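PDB 3KH5: protein MJ1225 from Methanocaldococcus jannaschii, which is of unknown function but, as a putative archaeal homologue of the gamma subunit of AMPK built of four CBS motifs, binds AMP and ADP and probably senses adenylate levels. Local coordinates for residues R4-A9 against Q126-I131; K13-Y18 against N33-L38; N46-I51 against E92-L97. All blocks are in the same frame, centred on the assembly; numbering follows the deposited sequence.

Contact 1. Residues R4-A9 against Q126-I131; sequences RVMKIA and QLISLI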
loop_
_atom_site.group_PDB
_atom_site.type_symbol
_atom_site.label_atom_id
_atom_site.label_comp_id
_atom_site.label_asym_id
_atom_site.label_seq_id
_atom_site.Cartn_x
_atom_site.Cartn_y
_atom_site.Cartn_z
ATOM N N ARG A 4 0.298 -25.200 -5.216
ATOM C CA ARG A 4 -0.391 -24.181 -6.019
ATOM C C ARG A 4 -0.875 -22.997 -5.193
ATOM O O ARG A 4 -1.476 -23.176 -4.130
ATOM C CB ARG A 4 -1.539 -24.780 -6.839
ATOM C CG ARG A 4 -1.097 -25.916 -7.734
ATOM C CD ARG A 4 -1.451 -25.678 -9.186
ATOM N NE ARG A 4 -0.245 -25.792 -10.005
ATOM C CZ ARG A 4 0.264 -26.934 -10.463
ATOM N NH1 ARG A 4 -0.331 -28.097 -10.209
ATOM N NH2 ARG A 4 1.374 -26.913 -11.190
ATOM N N VAL A 5 -0.596 -21.789 -5.691
ATOM C CA VAL A 5 -1.027 -20.553 -5.027
ATOM C C VAL A 5 -2.535 -20.524 -4.842
ATOM O O VAL A 5 -3.029 -19.991 -3.845
ATOM C CB VAL A 5 -0.580 -19.246 -5.762
ATOM C CG1 VAL A 5 0.905 -19.030 -5.624
ATOM C CG2 VAL A 5 -1.015 -19.230 -7.232
ATOM N N MET A 6 -3.256 -21.100 -5.805
ATOM C CA MET A 6 -4.710 -21.211 -5.724
ATOM C C MET A 6 -5.172 -21.910 -4.445
ATOM O O MET A 6 -6.279 -21.653 -3.966
ATOM C CB MET A 6 -5.282 -21.917 -6.959
ATOM C CG MET A 6 -5.499 -21.000 -8.160
ATOM S SD MET A 6 -6.462 -19.513 -7.792
ATOM C CE MET A 6 -8.129 -20.226 -7.518
ATOM N N LYS A 7 -4.324 -22.781 -3.893
ATOM C CA LYS A 7 -4.621 -23.468 -2.630
ATOM C C LYS A 7 -4.690 -22.524 -1.425
ATOM O O LYS A 7 -5.419 -22.789 -0.467
ATOM C CB LYS A 7 -3.625 -24.603 -2.357
ATOM C CG LYS A 7 -4.035 -25.955 -2.931
ATOM C CD LYS A 7 -3.362 -26.249 -4.261
ATOM C CE LYS A 7 -4.056 -27.406 -4.978
ATOM N NZ LYS A 7 -3.162 -28.017 -6.032
ATOM N N ILE A 8 -3.926 -21.434 -1.479
ATOM C CA ILE A 8 -3.962 -20.399 -0.444
ATOM C C ILE A 8 -4.947 -19.314 -0.817
ATOM O O ILE A 8 -5.582 -18.703 0.056
ATOM C CB ILE A 8 -2.604 -19.702 -0.290
ATOM C CG1 ILE A 8 -1.517 -20.705 0.102
ATOM C CG2 ILE A 8 -2.685 -18.543 0.716
ATOM C CD1 ILE A 8 -0.137 -20.254 -0.342
ATOM N N ALA A 9 -5.059 -19.078 -2.126
ATOM C CA ALA A 9 -5.785 -17.928 -2.647
ATOM C C ALA A 9 -7.109 -17.728 -1.936
ATOM O O ALA A 9 -7.955 -18.627 -1.886
ATOM C CB ALA A 9 -5.989 -18.052 -4.150
ATOM N N GLN A 126 -8.536 -13.690 -17.630
ATOM C CA GLN A 126 -9.726 -13.430 -16.823
ATOM C C GLN A 126 -9.362 -13.555 -15.350
ATOM O O GLN A 126 -8.594 -14.443 -14.975
ATOM C CB GLN A 126 -10.847 -14.419 -17.170
ATOM C CG GLN A 126 -11.484 -14.230 -18.547
ATOM C CD GLN A 126 -12.583 -15.248 -18.833
ATOM O OE1 GLN A 126 -12.332 -16.451 -18.900
ATOM N NE2 GLN A 126 -13.812 -14.763 -19.007
ATOM N N LEU A 127 -9.909 -12.671 -14.523
ATOM C CA LEU A 127 -9.610 -12.690 -13.096
ATOM C C LEU A 127 -10.178 -13.940 -12.428
ATOM O O LEU A 127 -11.371 -14.231 -12.548
ATOM C CB LEU A 127 -10.140 -11.430 -12.406
ATOM C CG LEU A 127 -9.771 -11.280 -10.926
ATOM C CD1 LEU A 127 -8.285 -10.986 -10.755
ATOM C CD2 LEU A 127 -10.603 -10.192 -10.282
ATOM N N ILE A 128 -9.311 -14.670 -11.733
ATOM C CA ILE A 128 -9.693 -15.874 -11.002
ATOM C C ILE A 128 -9.701 -15.586 -9.502
ATOM O O ILE A 128 -10.692 -15.847 -8.813
ATOM C CB ILE A 128 -8.741 -17.067 -11.342
ATOM C CG1 ILE A 128 -8.981 -17.578 -12.776
ATOM C CG2 ILE A 128 -8.884 -18.212 -10.330
ATOM C CD1 ILE A 128 -10.466 -17.757 -13.166
ATOM N N SER A 129 -8.590 -15.035 -9.016
ATOM C CA SER A 129 -8.423 -14.687 -7.610
ATOM C C SER A 129 -7.343 -13.615 -7.468
ATOM O O SER A 129 -7.065 -12.873 -8.412
ATOM C CB SER A 129 -8.051 -15.934 -6.797
ATOM O OG SER A 129 -8.182 -15.686 -5.406
ATOM N N LEU A 130 -6.741 -13.547 -6.282
ATOM C CA LEU A 130 -5.650 -12.628 -5.980
ATOM C C LEU A 130 -4.886 -13.165 -4.778
ATOM O O LEU A 130 -5.483 -13.691 -3.836
ATOM C CB LEU A 130 -6.182 -11.226 -5.670
ATOM C CG LEU A 130 -5.141 -10.139 -5.367
ATOM C CD1 LEU A 130 -5.066 -9.137 -6.511
ATOM C CD2 LEU A 130 -5.524 -9.426 -4.087
ATOM N N ILE A 131 -3.563 -13.037 -4.825
ATOM C CA ILE A 131 -2.691 -13.424 -3.716
ATOM C C ILE A 131 -1.820 -12.232 -3.313
ATOM O O ILE A 131 -1.360 -11.474 -4.167
ATOM C CB ILE A 131 -1.810 -14.657 -4.083
ATOM C CG1 ILE A 131 -1.021 -15.179 -2.875
ATOM C CG2 ILE A 131 -0.871 -14.359 -5.244
ATOM C CD1 ILE A 131 -1.688 -16.333 -2.159
#

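Contact 2. Residues K13-Y18 against N33-L38; sequences KIVTVY and NKYRRL. With ADP (adenosine-5'-diphosphate), chain B; ADP (adenosine-5'-diphosphate), chain D.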
loop_
_atom_site.group_PDB
_atom_site.type_symbol
_atom_site.label_atom_id
_atom_site.label_comp_id
_atom_site.label_asym_id
_atom_site.label_seq_id
_atom_site.Cartn_x
_atom_site.Cartn_y
_atom_site.Cartn_z
ATOM N N LYS A 13 -14.731 -13.472 -3.110
ATOM C CA LYS A 13 -14.852 -12.696 -4.333
ATOM C C LYS A 13 -13.858 -11.537 -4.310
ATOM O O LYS A 13 -13.650 -10.894 -3.277
ATOM C CB LYS A 13 -16.286 -12.174 -4.507
ATOM C CG LYS A 13 -16.848 -11.328 -3.343
ATOM C CD LYS A 13 -17.487 -12.177 -2.240
ATOM C CE LYS A 13 -18.825 -12.762 -2.674
ATOM N NZ LYS A 13 -19.267 -13.870 -1.774
ATOM N N ILE A 14 -13.237 -11.271 -5.449
ATOM C CA ILE A 14 -12.294 -10.171 -5.507
ATOM C C ILE A 14 -13.044 -8.892 -5.834
ATOM O O ILE A 14 -13.809 -8.835 -6.800
ATOM C CB ILE A 14 -11.138 -10.447 -6.496
ATOM C CG1 ILE A 14 -10.406 -11.743 -6.115
ATOM C CG2 ILE A 14 -10.163 -9.266 -6.556
ATOM C CD1 ILE A 14 -10.039 -11.874 -4.620
ATOM N N VAL A 15 -12.837 -7.882 -4.995
ATOM C CA VAL A 15 -13.408 -6.554 -5.205
ATOM C C VAL A 15 -12.667 -5.857 -6.351
ATOM O O VAL A 15 -11.444 -5.702 -6.310
ATOM C CB VAL A 15 -13.364 -5.702 -3.907
ATOM C CG1 VAL A 15 -13.782 -4.271 -4.181
ATOM C CG2 VAL A 15 -14.258 -6.315 -2.835
ATOM N N THR A 16 -13.418 -5.456 -7.372
ATOM C CA THR A 16 -12.842 -4.847 -8.567
ATOM C C THR A 16 -13.555 -3.557 -8.948
ATOM O O THR A 16 -14.641 -3.255 -8.442
ATOM C CB THR A 16 -12.922 -5.801 -9.784
ATOM O OG1 THR A 16 -14.294 -6.097 -10.071
ATOM C CG2 THR A 16 -12.174 -7.097 -9.522
ATOM N N VAL A 17 -12.922 -2.798 -9.842
ATOM C CA VAL A 17 -13.581 -1.707 -10.566
ATOM C C VAL A 17 -13.406 -1.889 -12.088
ATOM O O VAL A 17 -12.700 -2.799 -12.534
ATOM C CB VAL A 17 -13.086 -0.300 -10.105
ATOM C CG1 VAL A 17 -13.363 -0.083 -8.619
ATOM C CG2 VAL A 17 -11.603 -0.099 -10.418
ATOM N N TYR A 18 -14.061 -1.029 -12.872
ATOM C CA TYR A 18 -13.970 -1.050 -14.340
ATOM C C TYR A 18 -13.182 0.147 -14.843
ATOM O O TYR A 18 -13.019 1.118 -14.106
ATOM C CB TYR A 18 -15.369 -1.053 -14.961
ATOM C CG TYR A 18 -16.255 -2.075 -14.320
ATOM C CD1 TYR A 18 -16.079 -3.434 -14.579
ATOM C CD2 TYR A 18 -17.241 -1.697 -13.415
ATOM C CE1 TYR A 18 -16.882 -4.389 -13.968
ATOM C CE2 TYR A 18 -18.051 -2.640 -12.800
ATOM C CZ TYR A 18 -17.867 -3.984 -13.080
ATOM O OH TYR A 18 -18.668 -4.922 -12.471
ATOM N N ASN A 33 -14.734 -1.055 1.290
ATOM C CA ASN A 33 -14.377 -2.464 1.390
ATOM C C ASN A 33 -13.104 -2.734 2.191
ATOM O O ASN A 33 -12.777 -3.895 2.457
ATOM C CB ASN A 33 -14.240 -3.062 -0.010
ATOM C CG ASN A 33 -15.538 -3.025 -0.783
ATOM O OD1 ASN A 33 -16.455 -3.803 -0.519
ATOM N ND2 ASN A 33 -15.624 -2.120 -1.751
ATOM N N LYS A 34 -12.396 -1.667 2.562
ATOM C CA LYS A 34 -11.120 -1.744 3.295
ATOM C C LYS A 34 -9.982 -2.339 2.458
ATOM O O LYS A 34 -8.858 -2.501 2.946
ATOM C CB LYS A 34 -11.277 -2.507 4.617
ATOM C CG LYS A 34 -10.584 -1.820 5.800
ATOM C CD LYS A 34 -10.124 -2.859 6.828
ATOM C CE LYS A 34 -9.520 -2.189 8.058
ATOM N NZ LYS A 34 -8.302 -1.377 7.746
ATOM N N TYR A 35 -10.283 -2.657 1.199
ATOM C CA TYR A 35 -9.275 -3.139 0.257
ATOM C C TYR A 35 -8.590 -1.997 -0.453
ATOM O O TYR A 35 -9.215 -1.219 -1.181
ATOM C CB TYR A 35 -9.867 -4.132 -0.743
ATOM C CG TYR A 35 -10.426 -5.339 -0.044
ATOM C CD1 TYR A 35 -9.662 -6.029 0.901
ATOM C CD2 TYR A 35 -11.722 -5.779 -0.294
ATOM C CE1 TYR A 35 -10.170 -7.133 1.569
ATOM C CE2 TYR A 35 -12.241 -6.889 0.370
ATOM C CZ TYR A 35 -11.459 -7.560 1.299
ATOM O OH TYR A 35 -11.965 -8.657 1.957
ATOM N N ARG A 36 -7.286 -1.917 -0.226
ATOM C CA ARG A 36 -6.482 -0.848 -0.782
ATOM C C ARG A 36 -5.751 -1.253 -2.080
ATOM O O ARG A 36 -4.822 -0.568 -2.515
ATOM C CB ARG A 36 -5.525 -0.301 0.290
ATOM C CG ARG A 36 -6.101 0.866 1.127
ATOM C CD ARG A 36 -7.476 0.576 1.762
ATOM N NE ARG A 36 -8.183 1.805 2.138
ATOM C CZ ARG A 36 -8.576 2.116 3.373
ATOM N NH1 ARG A 36 -8.354 1.286 4.386
ATOM N NH2 ARG A 36 -9.207 3.264 3.594
ATOM N N ARG A 37 -6.189 -2.353 -2.695
ATOM C CA ARG A 37 -5.637 -2.822 -3.975
ATOM C C ARG A 37 -6.765 -3.350 -4.857
ATOM O O ARG A 37 -7.340 -4.404 -4.575
ATOM C CB ARG A 37 -4.586 -3.917 -3.741
ATOM C CG ARG A 37 -3.967 -4.522 -5.011
ATOM C CD ARG A 37 -3.139 -5.785 -4.710
ATOM N NE ARG A 37 -2.230 -5.584 -3.582
ATOM C CZ ARG A 37 -0.978 -5.145 -3.679
ATOM N NH1 ARG A 37 -0.444 -4.870 -4.865
ATOM N NH2 ARG A 37 -0.253 -4.987 -2.576
ATOM N N LEU A 38 -7.082 -2.612 -5.921
ATOM C CA LEU A 38 -8.221 -2.958 -6.776
ATOM C C LEU A 38 -7.854 -3.280 -8.227
ATOM O O LEU A 38 -7.463 -2.373 -8.981
ATOM C CB LEU A 38 -9.273 -1.837 -6.760
ATOM C CG LEU A 38 -9.871 -1.332 -5.443
ATOM C CD1 LEU A 38 -10.825 -0.175 -5.711
ATOM C CD2 LEU A 38 -10.581 -2.440 -4.681
HETATM P PB ADP B . -3.367 -4.512 0.046
HETATM O O1B ADP B . -4.798 -4.261 0.336
HETATM O O2B ADP B . -2.398 -3.624 0.999
HETATM O O3B ADP B . -2.945 -4.090 -1.439
HETATM P PA ADP B . -2.625 -6.574 1.741
HETATM O O1A ADP B . -3.129 -5.750 2.885
HETATM O O2A ADP B . -2.499 -8.203 1.901
HETATM O O3A ADP B . -2.937 -6.053 0.220
HETATM O "O5'" ADP B . -4.193 -7.037 1.513
HETATM C "C5'" ADP B . -5.254 -7.009 2.522
HETATM C "C4'" ADP B . -5.977 -8.382 2.672
HETATM O "O4'" ADP B . -7.251 -8.471 1.957
HETATM C "C3'" ADP B . -5.065 -9.477 2.115
HETATM O "O3'" ADP B . -4.983 -10.579 3.042
HETATM C "C2'" ADP B . -5.695 -9.915 0.795
HETATM O "O2'" ADP B . -5.808 -11.339 0.830
HETATM C "C1'" ADP B . -7.098 -9.282 0.747
HETATM N N9 ADP B . -7.411 -8.392 -0.444
HETATM C C8 ADP B . -6.645 -7.410 -0.930
HETATM N N7 ADP B . -7.252 -6.839 -1.973
HETATM C C5 ADP B . -8.418 -7.452 -2.157
HETATM C C6 ADP B . -9.464 -7.298 -3.068
HETATM N N6 ADP B . -9.407 -6.368 -4.019
HETATM N N1 ADP B . -10.536 -8.109 -2.974
HETATM C C2 ADP B . -10.603 -9.044 -2.033
HETATM N N3 ADP B . -9.623 -9.212 -1.151
HETATM C C4 ADP B . -8.520 -8.440 -1.186
HETATM P PB ADP D . 2.607 -2.875 -3.487
HETATM O O1B ADP D . 4.059 -2.754 -3.174
HETATM O O2B ADP D . 1.709 -2.953 -2.131
HETATM O O3B ADP D . 2.222 -4.195 -4.340
HETATM P PA ADP D . 1.642 -0.408 -3.552
HETATM O O1A ADP D . 2.570 0.704 -3.247
HETATM O O2A ADP D . 0.059 -0.027 -3.614
HETATM O O3A ADP D . 2.051 -1.694 -4.382
HETATM O "O5'" ADP D . 1.599 0.201 -5.085
HETATM C "C5'" ADP D . 2.743 0.776 -5.791
HETATM C "C4'" ADP D . 2.515 0.834 -7.333
HETATM O "O4'" ADP D . 2.604 -0.533 -7.848
HETATM C "C3'" ADP D . 1.147 1.392 -7.781
HETATM O "O3'" ADP D . 1.338 2.212 -8.942
HETATM C "C2'" ADP D . 0.348 0.130 -8.121
HETATM O "O2'" ADP D . -0.655 0.372 -9.121
HETATM C "C1'" ADP D . 1.438 -0.785 -8.669
HETATM N N9 ADP D . 1.053 -2.221 -8.538
HETATM C C8 ADP D . 0.599 -2.877 -7.463
HETATM N N7 ADP D . 0.382 -4.158 -7.787
HETATM C C5 ADP D . 0.700 -4.310 -9.068
HETATM C C6 ADP D . 0.690 -5.380 -9.955
HETATM N N6 ADP D . 0.291 -6.587 -9.565
HETATM N N1 ADP D . 1.092 -5.170 -11.221
HETATM C C2 ADP D . 1.495 -3.974 -11.634
HETATM N N3 ADP D . 1.516 -2.935 -10.813
HETATM C C4 ADP D . 1.126 -3.080 -9.538
#

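Contact 3. Residues N46-I51 against E92-L97; sequences NKVVGI and ENVITL. With ADP (adenosine-5'-diphosphate), chain D.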
loop_
_atom_site.group_PDB
_atom_site.type_symbol
_atom_site.label_atom_id
_atom_site.label_comp_id
_atom_site.label_asym_id
_atom_site.label_seq_id
_atom_site.Cartn_x
_atom_site.Cartn_y
_atom_site.Cartn_z
ATOM N N ASN A 46 -14.359 -9.938 -17.909
ATOM C CA ASN A 46 -13.621 -10.070 -16.643
ATOM C C ASN A 46 -12.097 -10.142 -16.800
ATOM O O ASN A 46 -11.398 -10.597 -15.891
ATOM C CB ASN A 46 -14.139 -11.265 -15.818
ATOM C CG ASN A 46 -14.219 -10.950 -14.330
ATOM O OD1 ASN A 46 -14.545 -9.827 -13.937
ATOM N ND2 ASN A 46 -13.942 -11.947 -13.493
ATOM N N LYS A 47 -11.583 -9.691 -17.940
ATOM C CA LYS A 47 -10.141 -9.673 -18.156
ATOM C C LYS A 47 -9.490 -8.540 -17.376
ATOM O O LYS A 47 -10.006 -7.422 -17.346
ATOM C CB LYS A 47 -9.808 -9.545 -19.643
ATOM C CG LYS A 47 -10.066 -10.814 -20.435
ATOM C CD LYS A 47 -9.906 -10.595 -21.930
ATOM C CE LYS A 47 -10.366 -11.826 -22.702
ATOM N NZ LYS A 47 -10.279 -11.640 -24.177
ATOM N N VAL A 48 -8.357 -8.846 -16.747
ATOM C CA VAL A 48 -7.574 -7.849 -16.017
ATOM C C VAL A 48 -6.907 -6.901 -17.005
ATOM O O VAL A 48 -6.083 -7.318 -17.823
ATOM C CB VAL A 48 -6.498 -8.503 -15.110
ATOM C CG1 VAL A 48 -5.650 -7.437 -14.413
ATOM C CG2 VAL A 48 -7.149 -9.415 -14.081
ATOM N N VAL A 49 -7.283 -5.628 -16.936
ATOM C CA VAL A 49 -6.717 -4.618 -17.823
ATOM C C VAL A 49 -5.953 -3.547 -17.049
ATOM O O VAL A 49 -5.339 -2.665 -17.651
ATOM C CB VAL A 49 -7.790 -3.958 -18.742
ATOM C CG1 VAL A 49 -8.453 -4.996 -19.649
ATOM C CG2 VAL A 49 -8.832 -3.191 -17.921
ATOM N N GLY A 50 -5.983 -3.619 -15.724
ATOM C CA GLY A 50 -5.290 -2.627 -14.903
ATOM C C GLY A 50 -5.364 -2.950 -13.427
ATOM O O GLY A 50 -5.961 -3.954 -13.036
ATOM N N ILE A 51 -4.742 -2.101 -12.613
ATOM C CA ILE A 51 -4.801 -2.206 -11.157
ATOM C C ILE A 51 -4.615 -0.806 -10.564
ATOM O O ILE A 51 -3.877 0.014 -11.116
ATOM C CB ILE A 51 -3.754 -3.223 -10.608
ATOM C CG1 ILE A 51 -3.997 -3.531 -9.123
ATOM C CG2 ILE A 51 -2.315 -2.753 -10.879
ATOM C CD1 ILE A 51 -3.396 -4.853 -8.655
ATOM N N GLU A 92 -1.337 -0.030 -15.984
ATOM C CA GLU A 92 -1.621 -1.062 -16.989
ATOM C C GLU A 92 -0.402 -1.997 -17.030
ATOM O O GLU A 92 0.533 -1.793 -16.250
ATOM C CB GLU A 92 -1.928 -0.418 -18.348
ATOM C CG GLU A 92 -3.008 0.675 -18.269
ATOM C CD GLU A 92 -3.428 1.207 -19.628
ATOM O OE1 GLU A 92 -3.453 2.446 -19.806
ATOM O OE2 GLU A 92 -3.736 0.389 -20.524
ATOM N N ASN A 93 -0.377 -3.019 -17.884
ATOM C CA ASN A 93 0.753 -3.972 -17.849
ATOM C C ASN A 93 0.880 -4.590 -16.450
ATOM O O ASN A 93 1.940 -4.529 -15.818
ATOM C CB ASN A 93 2.075 -3.268 -18.242
ATOM C CG ASN A 93 3.156 -4.251 -18.693
ATOM O OD1 ASN A 93 2.911 -5.451 -18.850
ATOM N ND2 ASN A 93 4.363 -3.739 -18.917
ATOM N N VAL A 94 -0.216 -5.169 -15.971
ATOM C CA VAL A 94 -0.303 -5.680 -14.607
ATOM C C VAL A 94 0.598 -6.901 -14.437
ATOM O O VAL A 94 0.707 -7.732 -15.337
ATOM C CB VAL A 94 -1.779 -6.018 -14.243
ATOM C CG1 VAL A 94 -1.910 -6.508 -12.802
ATOM C CG2 VAL A 94 -2.673 -4.810 -14.476
ATOM N N ILE A 95 1.263 -6.994 -13.292
ATOM C CA ILE A 95 1.957 -8.218 -12.930
ATOM C C ILE A 95 0.936 -9.205 -12.364
ATOM O O ILE A 95 0.360 -8.973 -11.293
ATOM C CB ILE A 95 3.083 -7.954 -11.914
ATOM C CG1 ILE A 95 4.189 -7.119 -12.566
ATOM C CG2 ILE A 95 3.652 -9.272 -11.384
ATOM C CD1 ILE A 95 5.215 -6.588 -11.594
ATOM N N THR A 96 0.708 -10.299 -13.092
ATOM C CA THR A 96 -0.231 -11.343 -12.665
ATOM C C THR A 96 0.432 -12.721 -12.516
ATOM O O THR A 96 1.571 -12.925 -12.955
ATOM C CB THR A 96 -1.453 -11.479 -13.630
ATOM O OG1 THR A 96 -1.038 -12.073 -14.868
ATOM C CG2 THR A 96 -2.122 -10.132 -13.903
ATOM N N LEU A 97 -0.297 -13.654 -11.897
ATOM C CA LEU A 97 0.072 -15.079 -11.870
ATOM C C LEU A 97 -0.985 -15.955 -12.564
ATOM O O LEU A 97 -2.185 -15.667 -12.502
ATOM C CB LEU A 97 0.310 -15.566 -10.433
ATOM C CG LEU A 97 1.354 -14.856 -9.558
ATOM C CD1 LEU A 97 1.115 -15.156 -8.095
ATOM C CD2 LEU A 97 2.797 -15.184 -9.952
HETATM P PB ADP D . 2.607 -2.875 -3.487
HETATM O O1B ADP D . 4.059 -2.754 -3.174
HETATM O O2B ADP D . 1.709 -2.953 -2.131
HETATM O O3B ADP D . 2.222 -4.195 -4.340
HETATM P PA ADP D . 1.642 -0.408 -3.552
HETATM O O1A ADP D . 2.570 0.704 -3.247
HETATM O O2A ADP D . 0.059 -0.027 -3.614
HETATM O O3A ADP D . 2.051 -1.694 -4.382
HETATM O "O5'" ADP D . 1.599 0.201 -5.085
HETATM C "C5'" ADP D . 2.743 0.776 -5.791
HETATM C "C4'" ADP D . 2.515 0.834 -7.333
HETATM O "O4'" ADP D . 2.604 -0.533 -7.848
HETATM C "C3'" ADP D . 1.147 1.392 -7.781
HETATM O "O3'" ADP D . 1.338 2.212 -8.942
HETATM C "C2'" ADP D . 0.348 0.130 -8.121
HETATM O "O2'" ADP D . -0.655 0.372 -9.121
HETATM C "C1'" ADP D . 1.438 -0.785 -8.669
HETATM N N9 ADP D . 1.053 -2.221 -8.538
HETATM C C8 ADP D . 0.599 -2.877 -7.463
HETATM N N7 ADP D . 0.382 -4.158 -7.787
HETATM C C5 ADP D . 0.700 -4.310 -9.068
HETATM C C6 ADP D . 0.690 -5.380 -9.955
HETATM N N6 ADP D . 0.291 -6.587 -9.565
HETATM N N1 ADP D . 1.092 -5.170 -11.221
HETATM C C2 ADP D . 1.495 -3.974 -11.634
HETATM N N3 ADP D . 1.516 -2.935 -10.813
HETATM C C4 ADP D . 1.126 -3.080 -9.538
HETATM O O HOH W 1 -4.885 -1.975 -20.426
#

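Contact 1. Residues R4-A9 against Q126-I131
A9 comes nearest to I131 in the backbone, their CA atoms 5.6 Å apart, where the short helical turn V5-I8 reaches the strand 127-131; no hydrogen bond joins the two segments, and their meeting rests on side chains. V5 O takes two bonds inside the turn, from I8 N and A9 N, and M6, I8 and A9 of this compact turn meet the strand. At one end of the contact the M6 side chain lies at about a right angle to that of I128, with CE 3.5 Å from I128 CG2. M6 starts out away from the strand, but bends at chi2 (-52°) and chi3 (-70°) fold the chain back, which brings SD to 4.0 Å from S129 CB. The middle is filled by A9, whose CB stands 3.5 Å from S129 OG, a carbon-to-oxygen contact without a hydrogen bond. At the far end I131 brings its CD1 methyl against the turn, 3.8 Å from I8 CG2 and 4.2 Å from V5 O. That reach follows from CG1 lying opposite the backbone N of I131 (chi1 -173°). I128 and S129 form a classic beta bulge, both facing I120 on the neighbouring strand 117-121. M6, A9 and I131 all touch I120 as well, while V5 meets A106 and I8 meets I103 on helix 103-112. I8 also touches D135 and A139 of helix 133-140, which places the N-terminal turn against the second CBS motif, between these two helices and the edge strand 127-132.

Contact 2. Residues K13-Y18 against N33-L38
V15 carries most of the apolar contact, its two methyls dividing the partners. CG2 comes in at the edge of the Y35 ring, near its plane and 3.6 Å from CD2. CG1, set opposite the backbone N (chi1 172°), turns instead to L38, 3.7 Å from its CD2, and to the N33 amide, whose ND2 is bonded to T29 O. Farther along, V17 CG1 meets the other L38 methyl, CD1, at 3.9 Å, so L38 is held through both branches. No hydrogen bond joins the segments directly; the polar link runs through the adenine of ADP (chain B). V15 N donates to N1 at 3.1 Å and V15 O accepts from N6, while N6 also gives a bond to R37 O at 2.9 Å (165°). The base thus bridges the two segments, and both N6 bonds are nearly straight. Face contact adds to this: the adenine lies over one face of the Y35 ring, with N3 3.4 Å above the ring plane and offset toward the rim, and N33 O lies over the opposite face. For charge, R37 reaches the second nucleotide, ADP (chain D), where NH1 binds O3B at 2.8 Å at the guanidinium edge and NH2 binds O2B and O3B. One arginine therefore couples the base site of one ADP, through its carbonyl, to the phosphate of another. Within the fold, V15 and L38 pack on T29 of helix 23-33, and V17 shares backbone bonds with P39 and V41 of strand 37-41. I14 and T16 lean on L127 of strand 127-132, which joins the neighbouring motif to this one.

Contact 3. Residues N46-I51 against E92-L97
V94 supplies most of the apolar contact, with CG2 pressed against the backbone of G50, 3.4 Å from its CA, where no side chain intervenes. The same methyl lies 4.0 Å from V48 CG1, the two valines meeting at about a right angle, and 4.2 Å from I51 CG2. V49 and G50 form a classic beta bulge, both facing V40 of strand 37-41. A water provides the polar bridge between the segments, donating to V49 O and to E92 OE2, the latter at 2.6 Å. I95 pairs with ADP (chain D): its N gives a bond to N1 at 2.8 Å, and N6 returns one to I95 O, nearly straight at 173°. This pairing reads the base edge, while I51 covers the adenine with CG2 3.7 Å from C4, and V94 CG1 touches N1. Cutting I51 back to an alanine would take away CG1, CG2 and CD1, and is likely to strip the adenine of this apolar cover and leave the base freer to shift. An adenine held by loop backbone and covered by apolar side chains, between two CBS motifs, fits the nucleotide sites of paired CBS motifs; I51, V94 and I95 belong to the pocket of this ADP.

From the N terminus, the 4-9 turn opens the longest loop, closed only when strand 127-132 arrives to make contact 1. Contacts 2 and 3 both nest inside that loop and lie in series: contact 2 closes a short span around helix 23-33, then contact 3 opens on strand 48-53 and closes just before strand 97-98. None cross. Contacts 2 and 3 share the antiparallel pair 37-41 and 48-53, with R37 CG 3.7 Å from I51 CD1, and both touch ADP (chain D). L127 connects the rest, packing on T16 and V48 and probably bonding through its N to N46 O (2.9 Å). Contacts 1 and 3 tie the first CBS motif to the second, while contact 2 closes within the first.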